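Local coordinates for conjugal transfer protein (Escherichia coli, PDB 5I97), which probably serves as a VirB8-like inner-membrane component of the pKM101 type IV secretion system, acting in conjugal transfer of DNA, at residues H40-D45 against I106-V111. Residues are numbered along the deposited sequence; the frame is centred on the assembly and turned at random.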
loop_
_atom_site.group_PDB
_atom_site.type_symbol
_atom_site.label_atom_id
_atom_site.label_comp_id
_atom_site.label_asym_id
_atom_site.label_seq_id
_atom_site.Cartn_x
_atom_site.Cartn_y
_atom_site.Cartn_z
ATOM N N HIS A 40 10.628 -7.416 8.987
ATOM C CA HIS A 40 10.305 -6.897 10.308
ATOM C C HIS A 40 11.297 -5.822 10.734
ATOM O O HIS A 40 10.916 -4.826 11.341
ATOM C CB HIS A 40 10.319 -8.011 11.357
ATOM C CG HIS A 40 9.076 -8.840 11.410
ATOM N ND1 HIS A 40 7.813 -8.295 11.509
ATOM C CD2 HIS A 40 8.903 -10.185 11.404
ATOM C CE1 HIS A 40 6.919 -9.266 11.555
ATOM N NE2 HIS A 40 7.555 -10.422 11.494
ATOM N N ARG A 41 12.570 -6.036 10.418
ATOM C CA ARG A 41 13.634 -5.187 10.933
ATOM C C ARG A 41 13.879 -3.930 10.102
ATOM O O ARG A 41 14.160 -2.871 10.653
ATOM C CB ARG A 41 14.925 -5.992 11.052
ATOM C CG ARG A 41 16.112 -5.187 11.484
ATOM C CD ARG A 41 17.184 -6.040 12.101
ATOM N NE ARG A 41 18.333 -5.230 12.484
ATOM C CZ ARG A 41 19.311 -5.632 13.285
ATOM N NH1 ARG A 41 19.285 -6.845 13.824
ATOM N NH2 ARG A 41 20.311 -4.815 13.557
ATOM N N GLU A 42 13.747 -4.038 8.785
ATOM C CA GLU A 42 14.100 -2.934 7.903
ATOM C C GLU A 42 12.894 -2.099 7.518
ATOM O O GLU A 42 13.036 -1.026 6.946
ATOM C CB GLU A 42 14.796 -3.457 6.642
ATOM C CG GLU A 42 16.064 -4.227 6.934
ATOM C CD GLU A 42 17.089 -3.390 7.659
ATOM O OE1 GLU A 42 17.136 -2.167 7.415
ATOM O OE2 GLU A 42 17.829 -3.949 8.496
ATOM N N SER A 43 11.705 -2.587 7.834
ATOM C CA SER A 43 10.514 -1.787 7.622
ATOM C C SER A 43 10.330 -0.819 8.769
ATOM O O SER A 43 10.845 -1.027 9.868
ATOM C CB SER A 43 9.263 -2.651 7.510
ATOM O OG SER A 43 9.367 -3.613 6.486
ATOM N N TYR A 44 9.594 0.248 8.503
ATOM C CA TYR A 44 9.091 1.088 9.570
ATOM C C TYR A 44 7.638 1.448 9.315
ATOM O O TYR A 44 7.298 2.116 8.333
ATOM C CB TYR A 44 9.911 2.361 9.746
ATOM C CG TYR A 44 9.379 3.164 10.904
ATOM C CD1 TYR A 44 9.703 2.830 12.211
ATOM C CD2 TYR A 44 8.500 4.221 10.696
ATOM C CE1 TYR A 44 9.198 3.544 13.264
ATOM C CE2 TYR A 44 7.995 4.936 11.744
ATOM C CZ TYR A 44 8.340 4.598 13.029
ATOM O OH TYR A 44 7.831 5.326 14.086
ATOM N N ASP A 45 6.782 0.995 10.217
ATOM C CA ASP A 45 5.388 1.371 10.196
ATOM C C ASP A 45 4.921 1.510 11.633
ATOM O O ASP A 45 4.927 0.532 12.390
ATOM C CB ASP A 45 4.578 0.329 9.428
ATOM C CG ASP A 45 3.120 0.674 9.341
ATOM O OD1 ASP A 45 2.787 1.868 9.399
ATOM O OD2 ASP A 45 2.301 -0.249 9.168
ATOM N N ILE A 106 20.799 -11.608 1.455
ATOM C CA ILE A 106 19.506 -11.124 1.010
ATOM C C ILE A 106 19.607 -9.726 0.399
ATOM O O ILE A 106 20.033 -8.775 1.053
ATOM C CB ILE A 106 18.499 -11.131 2.171
ATOM C CG1 ILE A 106 18.264 -12.575 2.620
ATOM C CG2 ILE A 106 17.199 -10.458 1.770
ATOM C CD1 ILE A 106 17.152 -12.747 3.619
ATOM N N ARG A 107 19.194 -9.606 -0.856
ATOM C CA ARG A 107 19.168 -8.313 -1.518
ATOM C C ARG A 107 17.767 -7.748 -1.499
ATOM O O ARG A 107 16.815 -8.398 -1.934
ATOM C CB ARG A 107 19.684 -8.442 -2.943
ATOM C CG ARG A 107 21.159 -8.727 -2.981
ATOM C CD ARG A 107 21.708 -8.712 -4.383
ATOM N NE ARG A 107 23.170 -8.754 -4.371
ATOM C CZ ARG A 107 23.898 -9.829 -4.088
ATOM N NH1 ARG A 107 23.312 -10.970 -3.754
ATOM N NH2 ARG A 107 25.221 -9.749 -4.114
ATOM N N PHE A 108 17.647 -6.521 -1.005
ATOM C CA PHE A 108 16.333 -5.947 -0.823
ATOM C C PHE A 108 16.284 -4.449 -1.090
ATOM O O PHE A 108 17.296 -3.751 -1.094
ATOM C CB PHE A 108 15.829 -6.264 0.600
ATOM C CG PHE A 108 16.623 -5.616 1.705
ATOM C CD1 PHE A 108 17.848 -6.127 2.093
ATOM C CD2 PHE A 108 16.112 -4.537 2.408
ATOM C CE1 PHE A 108 18.564 -5.542 3.108
ATOM C CE2 PHE A 108 16.824 -3.968 3.442
ATOM C CZ PHE A 108 18.047 -4.463 3.786
ATOM N N THR A 109 15.070 -3.970 -1.297
ATOM C CA THR A 109 14.829 -2.589 -1.639
ATOM C C THR A 109 13.889 -1.956 -0.637
ATOM O O THR A 109 12.872 -2.540 -0.276
ATOM C CB THR A 109 14.242 -2.466 -3.048
ATOM O OG1 THR A 109 15.235 -2.865 -3.992
ATOM C CG2 THR A 109 13.837 -1.024 -3.344
ATOM N N THR A 110 14.250 -0.768 -0.178
ATOM C CA THR A 110 13.376 -0.002 0.698
ATOM C C THR A 110 12.815 1.212 -0.036
ATOM O O THR A 110 13.511 1.865 -0.810
ATOM C CB THR A 110 14.103 0.452 1.979
ATOM O OG1 THR A 110 15.314 1.129 1.636
ATOM C CG2 THR A 110 14.441 -0.751 2.836
ATOM N N VAL A 111 11.541 1.486 0.204
ATOM C CA VAL A 111 10.902 2.693 -0.303
ATOM C C VAL A 111 10.378 3.494 0.880
ATOM O O VAL A 111 9.442 3.078 1.559
ATOM C CB VAL A 111 9.743 2.384 -1.268
ATOM C CG1 VAL A 111 9.027 3.669 -1.664
ATOM C CG2 VAL A 111 10.252 1.661 -2.503
#
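Glu-42, at the end of helix 27-42, meets the ring of Phe-108 on strand 103-114. The touching part is aliphatic. Glu-42 CG lies 3.6 Å from Phe-108 CE2 and 3.7 Å from Phe-108 CZ, so it meets the far end of the ring, obliquely. Glu-42 CB lies 3.8 Å from Phe-108 CE2. The two side chains cross at about a right angle, and the carboxylate and ring planes are 49° apart. In Glu-42, CG is opposite the carbonyl carbon (chi1 -59°), and a bend at chi2 (-60°) folds the chain as it passes the ring. Its carboxylate is held elsewhere, by a hydrogen bond between OE2 and Tyr-156 OH. The domain has the NTF2-like architecture of VirB8 proteins, with helices packed on a curved antiparallel sheet. This contact joins the long first helix to that sheet. The CB of Phe-108 points toward segment 40-45, with CG set between backbone N and carbonyl carbon, and the ring stacks with Trp-126 of the adjacent strand. The CB of Thr-110 also points toward segment 40-45. Thr-110 CG2 comes only loosely to Glu-42 O, at 4.4 Å, while Thr-110 OG1 is hydrogen-bonded to Trp-126 NE1.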